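Long-range contacts in 3-phytase (Klebsiella pneumoniae, PDB 2WNH), which probably removes phosphate from phytate (inositol hexakisphosphate), starting at the 3-position, and is a histidine acid phosphatase: residues R28-G33 with T47-H52; S96-T101 with L130-K135; T299-S304 with L336-Q341. The protein carries 3 engineered substitutions. One frame throughout, in Å; residues are numbered along the deposited sequence.

Contact 1. Residues R28-G33 with T47-H52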
loop_
_atom_site.group_PDB
_atom_site.type_symbol
_atom_site.label_atom_id
_atom_site.label_comp_id
_atom_site.label_asym_id
_atom_site.label_seq_id
_atom_site.Cartn_x
_atom_site.Cartn_y
_atom_site.Cartn_z
ATOM N N ARG B 28 -2.468 26.284 17.412
ATOM C CA ARG B 28 -2.001 27.574 16.863
ATOM C C ARG B 28 -1.084 28.228 17.907
ATOM O O ARG B 28 -1.191 27.906 19.100
ATOM C CB ARG B 28 -3.184 28.535 16.634
ATOM C CG ARG B 28 -4.114 28.650 17.836
ATOM C CD ARG B 28 -4.918 29.959 17.774
ATOM N NE ARG B 28 -5.752 30.112 18.964
ATOM C CZ ARG B 28 -5.295 30.470 20.164
ATOM N NH1 ARG B 28 -4.003 30.758 20.356
ATOM N NH2 ARG B 28 -6.151 30.560 21.184
ATOM N N PRO B 29 -0.208 29.158 17.457
ATOM C CA PRO B 29 0.503 30.011 18.428
ATOM C C PRO B 29 -0.532 30.970 19.004
ATOM O O PRO B 29 -1.680 30.994 18.534
ATOM C CB PRO B 29 1.495 30.788 17.556
ATOM C CG PRO B 29 1.549 30.008 16.223
ATOM C CD PRO B 29 0.140 29.504 16.075
ATOM N N PRO B 30 -0.139 31.796 19.995
ATOM C CA PRO B 30 -1.080 32.817 20.463
ATOM C C PRO B 30 -1.581 33.659 19.289
ATOM O O PRO B 30 -0.876 33.828 18.303
ATOM C CB PRO B 30 -0.207 33.697 21.398
ATOM C CG PRO B 30 1.204 33.360 21.057
ATOM C CD PRO B 30 1.164 31.896 20.674
ATOM N N THR B 31 -2.779 34.219 19.380
ATOM C CA THR B 31 -3.177 35.203 18.385
ATOM C C THR B 31 -2.387 36.494 18.622
ATOM O O THR B 31 -1.785 36.665 19.673
ATOM C CB THR B 31 -4.652 35.528 18.482
ATOM O OG1 THR B 31 -4.879 36.174 19.732
ATOM C CG2 THR B 31 -5.508 34.248 18.430
ATOM N N ALA B 32 -2.387 37.385 17.638
ATOM C CA ALA B 32 -1.712 38.673 17.788
ATOM C C ALA B 32 -2.191 39.406 19.043
ATOM O O ALA B 32 -1.365 39.892 19.820
ATOM C CB ALA B 32 -1.888 39.533 16.550
ATOM N N GLY B 33 -3.512 39.442 19.254
ATOM C CA GLY B 33 -4.100 40.050 20.446
ATOM C C GLY B 33 -3.652 39.401 21.735
ATOM O O GLY B 33 -3.298 40.103 22.703
ATOM N N THR B 47 7.924 33.374 23.405
ATOM C CA THR B 47 8.442 32.703 22.218
ATOM C C THR B 47 7.657 33.063 20.962
ATOM O O THR B 47 6.424 33.111 20.973
ATOM C CB THR B 47 8.427 31.185 22.418
ATOM O OG1 THR B 47 9.223 30.861 23.565
ATOM C CG2 THR B 47 8.956 30.430 21.176
ATOM N N GLU B 48 8.403 33.347 19.901
ATOM C CA GLU B 48 7.882 33.530 18.559
ATOM C C GLU B 48 7.954 32.169 17.889
ATOM O O GLU B 48 9.033 31.584 17.804
ATOM C CB GLU B 48 8.745 34.537 17.798
ATOM C CG GLU B 48 8.668 35.952 18.361
ATOM C CD GLU B 48 7.372 36.657 18.009
ATOM O OE1 GLU B 48 6.641 36.167 17.111
ATOM O OE2 GLU B 48 7.076 37.706 18.632
ATOM N N TRP B 49 6.811 31.660 17.433
ATOM C CA TRP B 49 6.764 30.329 16.826
ATOM C C TRP B 49 7.115 30.379 15.349
ATOM O O TRP B 49 7.126 31.456 14.740
ATOM C CB TRP B 49 5.383 29.691 16.993
ATOM C CG TRP B 49 4.873 29.556 18.378
ATOM C CD1 TRP B 49 5.119 30.381 19.440
ATOM C CD2 TRP B 49 3.927 28.580 18.836
ATOM N NE1 TRP B 49 4.402 29.964 20.535
ATOM C CE2 TRP B 49 3.672 28.851 20.195
ATOM C CE3 TRP B 49 3.285 27.484 18.230
ATOM C CZ2 TRP B 49 2.792 28.070 20.971
ATOM C CZ3 TRP B 49 2.405 26.717 18.993
ATOM C CH2 TRP B 49 2.167 27.006 20.351
ATOM N N THR B 50 7.397 29.214 14.762
ATOM C CA THR B 50 7.730 29.148 13.343
ATOM C C THR B 50 6.474 29.404 12.502
ATOM O O THR B 50 6.558 29.793 11.350
ATOM C CB THR B 50 8.376 27.803 12.971
ATOM O OG1 THR B 50 9.539 27.608 13.783
ATOM C CG2 THR B 50 8.840 27.801 11.508
ATOM N N THR B 51 5.319 29.192 13.107
ATOM C CA THR B 51 4.045 29.503 12.486
ATOM C C THR B 51 3.645 30.937 12.843
ATOM O O THR B 51 3.866 31.350 13.978
ATOM C CB THR B 51 3.011 28.515 13.047
ATOM O OG1 THR B 51 3.423 27.190 12.669
ATOM C CG2 THR B 51 1.630 28.771 12.501
ATOM N N HIS B 52 3.058 31.675 11.895
ATOM C CA HIS B 52 2.498 33.013 12.204
ATOM C C HIS B 52 1.479 32.953 13.351
ATOM O O HIS B 52 0.668 32.038 13.411
ATOM C CB HIS B 52 1.825 33.604 10.970
ATOM C CG HIS B 52 2.759 33.770 9.820
ATOM N ND1 HIS B 52 3.767 34.712 9.817
ATOM C CD2 HIS B 52 2.871 33.093 8.655
ATOM C CE1 HIS B 52 4.450 34.615 8.688
ATOM N NE2 HIS B 52 3.923 33.642 7.964
#
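Pro29, the residue that lies on the Trp49 indole, has its own carbonyl held: Arg28 NH1 donates to Pro29 O at 3.0 Å with an N-H...O angle of 159°, in the guanidinium plane but from above the carbonyl plane. Across the contact, the packing of Pro29 is a CH-pi interaction. Its CA sits 3.6 Å from the centroid of the six-membered ring of Trp49, only 5° off the normal, while Pro29 CB comes to 3.5 Å from Trp49 CD2. With CG anti to the carbonyl carbon (chi1 -57°), the indole is carried toward 28-33; the CH-pi geometry shows that it is met over its face. Arg28 and Pro30 belong to the RHGxRxP signature of histidine acid phosphatases, so the indole packs on the end of this loop, just before Thr31 N-caps helix 32-42 through Asn34 N. Pro30 CD comes in obliquely, 3.8 Å from Trp49 NE1. Pro29 CG lies 3.5 Å from Thr51 O, and the Pro29 and Thr51 side chains cross at about a right angle. Arg28 O is buried near Trp49 CH2 without a polar partner in the model. At the outer side, His52 NE2 hydrogen-bonds Glu55 of the second subunit.

Contact 2. Residues S96-T101 with L130-K135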
loop_
_atom_site.group_PDB
_atom_site.type_symbol
_atom_site.label_atom_id
_atom_site.label_comp_id
_atom_site.label_asym_id
_atom_site.label_seq_id
_atom_site.Cartn_x
_atom_site.Cartn_y
_atom_site.Cartn_z
ATOM N N SER B 96 -15.115 27.723 9.362
ATOM C CA SER B 96 -14.978 29.157 9.625
ATOM C C SER B 96 -13.877 29.733 8.690
ATOM O O SER B 96 -12.878 29.039 8.403
ATOM C CB SER B 96 -14.628 29.351 11.103
ATOM O OG SER B 96 -14.119 30.649 11.305
ATOM N N PRO B 97 -14.068 30.973 8.162
ATOM C CA PRO B 97 -13.151 31.439 7.112
ATOM C C PRO B 97 -11.724 31.785 7.539
ATOM O O PRO B 97 -10.895 32.067 6.657
ATOM C CB PRO B 97 -13.877 32.674 6.516
ATOM C CG PRO B 97 -14.748 33.166 7.606
ATOM C CD PRO B 97 -15.165 31.935 8.413
ATOM N N LEU B 98 -11.415 31.726 8.832
ATOM C CA LEU B 98 -10.043 31.997 9.297
ATOM C C LEU B 98 -9.113 30.913 8.739
ATOM O O LEU B 98 -9.546 29.773 8.488
ATOM C CB LEU B 98 -9.949 32.031 10.833
ATOM C CG LEU B 98 -10.407 33.320 11.530
ATOM C CD1 LEU B 98 -11.916 33.376 11.557
ATOM C CD2 LEU B 98 -9.873 33.394 12.941
ATOM N N GLN B 99 -7.858 31.284 8.503
ATOM C CA GLN B 99 -6.850 30.326 8.035
ATOM C C GLN B 99 -6.820 29.070 8.936
ATOM O O GLN B 99 -6.777 27.947 8.421
ATOM C CB GLN B 99 -5.458 30.983 8.009
ATOM C CG GLN B 99 -4.383 30.180 7.242
ATOM C CD GLN B 99 -3.714 29.090 8.092
ATOM O OE1 GLN B 99 -3.905 29.008 9.308
ATOM N NE2 GLN B 99 -2.944 28.233 7.438
ATOM N N ARG B 100 -6.815 29.271 10.251
ATOM C CA ARG B 100 -6.605 28.147 11.203
ATOM C C ARG B 100 -7.701 27.079 11.088
ATOM O O ARG B 100 -7.432 25.887 11.216
ATOM C CB ARG B 100 -6.382 28.604 12.670
ATOM C CG ARG B 100 -7.490 29.432 13.298
ATOM C CD ARG B 100 -7.104 29.743 14.731
ATOM N NE ARG B 100 -8.005 30.720 15.347
ATOM C CZ ARG B 100 -7.772 32.031 15.380
ATOM N NH1 ARG B 100 -6.692 32.541 14.809
ATOM N NH2 ARG B 100 -8.645 32.840 15.947
ATOM N N THR B 101 -8.922 27.531 10.848
ATOM C CA THR B 101 -10.077 26.642 10.707
ATOM C C THR B 101 -10.147 26.034 9.300
ATOM O O THR B 101 -10.456 24.858 9.171
ATOM C CB THR B 101 -11.393 27.380 11.069
ATOM O OG1 THR B 101 -11.333 28.706 10.524
ATOM C CG2 THR B 101 -11.529 27.498 12.552
ATOM N N LEU B 130 -22.924 31.146 11.137
ATOM C CA LEU B 130 -22.912 30.083 12.133
ATOM C C LEU B 130 -21.841 30.306 13.197
ATOM O O LEU B 130 -21.969 29.806 14.305
ATOM C CB LEU B 130 -22.609 28.747 11.460
ATOM C CG LEU B 130 -23.671 28.138 10.547
ATOM C CD1 LEU B 130 -23.039 26.951 9.819
ATOM C CD2 LEU B 130 -24.909 27.707 11.368
ATOM N N PHE B 131 -20.789 31.041 12.837
ATOM C CA PHE B 131 -19.578 31.119 13.652
ATOM C C PHE B 131 -19.215 32.519 14.184
ATOM O O PHE B 131 -18.974 32.679 15.375
ATOM C CB PHE B 131 -18.392 30.533 12.873
ATOM C CG PHE B 131 -18.645 29.152 12.302
ATOM C CD1 PHE B 131 -19.090 28.100 13.101
ATOM C CD2 PHE B 131 -18.392 28.907 10.950
ATOM C CE1 PHE B 131 -19.308 26.828 12.550
ATOM C CE2 PHE B 131 -18.574 27.638 10.409
ATOM C CZ PHE B 131 -19.047 26.608 11.195
ATOM N N GLN B 132 -19.164 33.509 13.291
ATOM C CA GLN B 132 -18.879 34.908 13.651
ATOM C C GLN B 132 -20.204 35.577 13.990
ATOM O O GLN B 132 -20.621 36.539 13.342
ATOM C CB GLN B 132 -18.188 35.627 12.483
ATOM C CG GLN B 132 -16.708 35.262 12.323
ATOM C CD GLN B 132 -16.480 33.847 11.781
ATOM O OE1 GLN B 132 -17.113 33.447 10.806
ATOM N NE2 GLN B 132 -15.576 33.085 12.420
ATOM N N THR B 133 -20.867 35.035 15.005
ATOM C CA THR B 133 -22.229 35.446 15.361
ATOM C C THR B 133 -22.295 36.866 15.951
ATOM O O THR B 133 -23.351 37.504 15.956
ATOM C CB THR B 133 -22.883 34.429 16.319
ATOM O OG1 THR B 133 -22.028 34.214 17.453
ATOM C CG2 THR B 133 -23.127 33.118 15.599
ATOM N N ASP B 134 -21.154 37.373 16.401
ATOM C CA ASP B 134 -21.095 38.750 16.878
ATOM C C ASP B 134 -21.122 39.752 15.721
ATOM O O ASP B 134 -21.144 40.969 15.934
ATOM C CB ASP B 134 -19.893 38.953 17.812
ATOM C CG ASP B 134 -18.555 38.593 17.162
ATOM O OD1 ASP B 134 -18.530 37.949 16.085
ATOM O OD2 ASP B 134 -17.510 38.958 17.745
ATOM N N LYS B 135 -21.162 39.246 14.491
ATOM C CA LYS B 135 -21.159 40.114 13.311
ATOM C C LYS B 135 -22.531 40.214 12.626
ATOM O O LYS B 135 -22.639 40.824 11.565
ATOM C CB LYS B 135 -20.095 39.651 12.287
ATOM C CG LYS B 135 -18.664 39.535 12.823
ATOM C CD LYS B 135 -18.138 40.857 13.398
ATOM C CE LYS B 135 -16.866 40.639 14.208
ATOM N NZ LYS B 135 -16.489 41.875 14.969
#
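Gln132 and Ser96 supply the polar link: Gln132 NE2 donates to Ser96 OG at 3.0 Å, with an N-H...O angle of 152° and the hydroxyl tilted 17° from the amide plane. The other end of that amide is used as well, since Gln132 OE1 accepts from Asp128 N, and bonds at both NE2 and OE1 restrain the rotation of the amide. The chain is folded about its CB-CG bond (chi2 72°), which turns the amide toward Ser96. Ser96 OG has a second hydrogen-bonding partner in His290 NE2, so the glutamine is placed one shell behind the histidine of the family's HD motif.

This position reflects the fold. Ser96 directly follows strand 91-95, whose parallel partner 284-289 runs into His290, and the Ser96 backbone still bonds Val288; the chain then turns through Pro97 and the N-cap residue Leu98 into helix 99-112.

Van der Waals contacts flank the polar pair. The Pro97 and Gln132 side chains come at each other from opposite directions, Pro97 CD ending 3.4 Å from Gln132 OE1, and Leu98 CD1 lies 3.8 Å from Gln132 NE2. The Phe131 ring meets Ser96 obliquely, with CD2 3.7 Å from Ser96 CA and CE2 3.6 Å from Ser96 N. Leu130 CB stands over the centre of one face of that ring.

Backbone geometry shapes the second segment. Gln132 is the centre of an inverse gamma turn, closed by a weak Thr133 N to Phe131 O bond, and Phe131 O also receives Asn293 ND2.

Contact 3. Residues T299-S304 with L336-Q341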
loop_
_atom_site.group_PDB
_atom_site.type_symbol
_atom_site.label_atom_id
_atom_site.label_comp_id
_atom_site.label_asym_id
_atom_site.label_seq_id
_atom_site.Cartn_x
_atom_site.Cartn_y
_atom_site.Cartn_z
ATOM N N THR B 299 -22.931 24.551 26.388
ATOM C CA THR B 299 -23.738 25.229 27.422
ATOM C C THR B 299 -25.238 25.131 27.142
ATOM O O THR B 299 -26.022 24.782 28.037
ATOM C CB THR B 299 -23.235 26.673 27.675
ATOM O OG1 THR B 299 -21.991 26.575 28.366
ATOM C CG2 THR B 299 -24.218 27.471 28.538
ATOM N N LEU B 300 -25.633 25.407 25.900
ATOM C CA LEU B 300 -27.043 25.294 25.504
ATOM C C LEU B 300 -27.548 23.862 25.617
ATOM O O LEU B 300 -28.706 23.612 25.987
ATOM C CB LEU B 300 -27.267 25.872 24.095
ATOM C CG LEU B 300 -26.999 27.376 23.928
ATOM C CD1 LEU B 300 -27.202 27.742 22.491
ATOM C CD2 LEU B 300 -27.910 28.176 24.838
ATOM N N MET B 301 -26.667 22.902 25.335
ATOM C CA MET B 301 -26.978 21.465 25.516
ATOM C C MET B 301 -27.075 21.052 26.972
ATOM O O MET B 301 -27.561 19.957 27.263
ATOM C CB MET B 301 -25.936 20.583 24.811
ATOM C CG MET B 301 -25.892 20.725 23.298
ATOM S SD MET B 301 -24.381 19.974 22.625
ATOM C CE MET B 301 -24.953 18.327 22.274
ATOM N N ASN B 302 -26.582 21.904 27.880
ATOM C CA ASN B 302 -26.414 21.535 29.298
ATOM C C ASN B 302 -25.532 20.286 29.461
ATOM O O ASN B 302 -25.814 19.389 30.256
ATOM C CB ASN B 302 -27.783 21.358 29.977
ATOM C CG ASN B 302 -27.766 21.713 31.463
ATOM O OD1 ASN B 302 -28.735 21.441 32.166
ATOM N ND2 ASN B 302 -26.698 22.338 31.939
ATOM N N PHE B 303 -24.466 20.228 28.663
ATOM C CA PHE B 303 -23.593 19.060 28.602
ATOM C C PHE B 303 -22.235 19.475 29.139
ATOM O O PHE B 303 -21.570 20.354 28.586
ATOM C CB PHE B 303 -23.519 18.534 27.141
ATOM C CG PHE B 303 -22.558 17.365 26.905
ATOM C CD1 PHE B 303 -22.234 16.433 27.902
ATOM C CD2 PHE B 303 -22.030 17.182 25.618
ATOM C CE1 PHE B 303 -21.339 15.373 27.625
ATOM C CE2 PHE B 303 -21.158 16.124 25.328
ATOM C CZ PHE B 303 -20.815 15.218 26.329
ATOM N N SER B 304 -21.840 18.819 30.222
ATOM C CA SER B 304 -20.568 19.081 30.877
ATOM C C SER B 304 -19.693 17.832 30.854
ATOM O O SER B 304 -20.196 16.714 30.972
ATOM C CB SER B 304 -20.811 19.524 32.325
ATOM O OG SER B 304 -19.587 19.842 32.979
ATOM N N LEU B 336 -30.125 8.861 19.179
ATOM C CA LEU B 336 -29.057 9.832 19.064
ATOM C C LEU B 336 -27.945 9.461 20.044
ATOM O O LEU B 336 -28.220 9.023 21.157
ATOM C CB LEU B 336 -29.611 11.227 19.366
ATOM C CG LEU B 336 -28.687 12.410 19.118
ATOM C CD1 LEU B 336 -28.449 12.587 17.623
ATOM C CD2 LEU B 336 -29.263 13.687 19.741
ATOM N N ARG B 337 -26.698 9.598 19.594
ATOM C CA ARG B 337 -25.521 9.521 20.457
ATOM C C ARG B 337 -24.838 10.878 20.415
ATOM O O ARG B 337 -24.710 11.488 19.345
ATOM C CB ARG B 337 -24.579 8.428 19.941
ATOM C CG ARG B 337 -23.304 8.306 20.725
ATOM C CD ARG B 337 -22.529 7.103 20.277
ATOM N NE ARG B 337 -21.296 6.989 21.035
ATOM C CZ ARG B 337 -20.100 6.824 20.490
ATOM N NH1 ARG B 337 -19.962 6.774 19.166
ATOM N NH2 ARG B 337 -19.040 6.716 21.282
ATOM N N VAL B 338 -24.403 11.370 21.582
ATOM C CA VAL B 338 -23.844 12.715 21.680
ATOM C C VAL B 338 -22.583 12.596 22.520
ATOM O O VAL B 338 -22.614 12.044 23.622
ATOM C CB VAL B 338 -24.845 13.668 22.397
ATOM C CG1 VAL B 338 -24.235 15.048 22.534
ATOM C CG2 VAL B 338 -26.140 13.729 21.630
ATOM N N TYR B 339 -21.448 13.075 22.004
ATOM C CA TYR B 339 -20.223 12.960 22.798
ATOM C C TYR B 339 -19.209 14.036 22.481
ATOM O O TYR B 339 -19.318 14.722 21.459
ATOM C CB TYR B 339 -19.589 11.560 22.666
ATOM C CG TYR B 339 -19.221 11.136 21.270
ATOM C CD1 TYR B 339 -20.150 10.506 20.456
ATOM C CD2 TYR B 339 -17.928 11.341 20.779
ATOM C CE1 TYR B 339 -19.813 10.098 19.180
ATOM C CE2 TYR B 339 -17.568 10.918 19.485
ATOM C CZ TYR B 339 -18.531 10.313 18.698
ATOM O OH TYR B 339 -18.249 9.849 17.424
ATOM N N PHE B 340 -18.242 14.192 23.381
ATOM C CA PHE B 340 -17.138 15.087 23.173
ATOM C C PHE B 340 -15.874 14.242 23.192
ATOM O O PHE B 340 -15.748 13.329 24.014
ATOM C CB PHE B 340 -17.058 16.150 24.276
ATOM C CG PHE B 340 -15.904 17.104 24.096
ATOM C CD1 PHE B 340 -15.897 18.032 23.051
ATOM C CD2 PHE B 340 -14.801 17.050 24.946
ATOM C CE1 PHE B 340 -14.820 18.897 22.850
ATOM C CE2 PHE B 340 -13.717 17.935 24.751
ATOM C CZ PHE B 340 -13.732 18.848 23.706
ATOM N N GLN B 341 -14.970 14.517 22.260
ATOM C CA GLN B 341 -13.730 13.748 22.161
ATOM C C GLN B 341 -12.518 14.648 21.991
ATOM O O GLN B 341 -12.613 15.694 21.342
ATOM C CB GLN B 341 -13.820 12.739 20.995
ATOM C CG GLN B 341 -13.822 13.393 19.617
ATOM C CD GLN B 341 -14.031 12.384 18.497
ATOM O OE1 GLN B 341 -13.535 11.264 18.564
ATOM N NE2 GLN B 341 -14.784 12.777 17.476
#
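Phe303 drives its ring, CE2 foremost, toward the backbone of the strand. Phe303 CE2 stands 4.0 Å from both Tyr339 C and Phe340 N, and these two atoms lie near the plane of the ring, so the peptide meets its edge. The same carbon is 4.2 Å from Phe340 CB, while Val338 CG1 approaches it obliquely. What carries the ring this far is the first torsion, with CG anti to the backbone N (chi1 176°). Beside it, Met301 reaches toward Val338 tip to tip; the 3.4 Å between Met301 CE and Val338 CG1 is unusually tight, but Met301 has two deposited conformers, so this value is doubtful.

The next shell is largely aromatic and aliphatic. Trp305 and Trp365 both meet Phe303 edge-to-face, and Trp305 also stacks with Phe340. Leu388 of helix 381-388 touches both Met301 and Val338. Along the strand Val338 and Phe340 start toward the first segment, whereas Tyr339 starts away from it and belongs to a polar cluster: its OH bonds Glu324, and its CE1 lies 3.3 Å above the Arg337 guanidinium plane, near the rim. Salt bridges to Glu364 and Glu324 hold that guanidinium.

Two features set the backbones. Asn302 ends the helix in a Schellman motif, its phi positive at 57° and its N bonded to Thr299 O at 2.9 Å, and this turn sends the chain on to Phe303. Strand 334-342 is fixed within the sheet by backbone bonds such as Tyr339 with Val322 on strand 320-328. The arrangement is that of a layered alpha/beta fold, in which the C-terminal end of helix 291-301 packs on one face of the large mixed sheet of the phosphatase domain.

In the fold
Contact 3 is the buried one, with all five touching residues inside and no other protein chain of the assembly touching it; contacts 1 and 2 are partly buried, and both segment pairs include residues hydrogen-bonded to the second subunit. Contacts 1 and 2 meet directly, Arg28 CD lying 3.8 Å from Arg100 CD. Contact 3 lies across the chain's centre from contact 1, about 31 Å between centres. Contacts 2 and 3 share the large sheet: 96-101 follows one strand, while 336-341 is part of another. Chemistry differs accordingly: proline on indole in contact 1, a side-chain hydrogen bond in contact 2, and in contact 3, apolar side chains and a ring edge against a peptide.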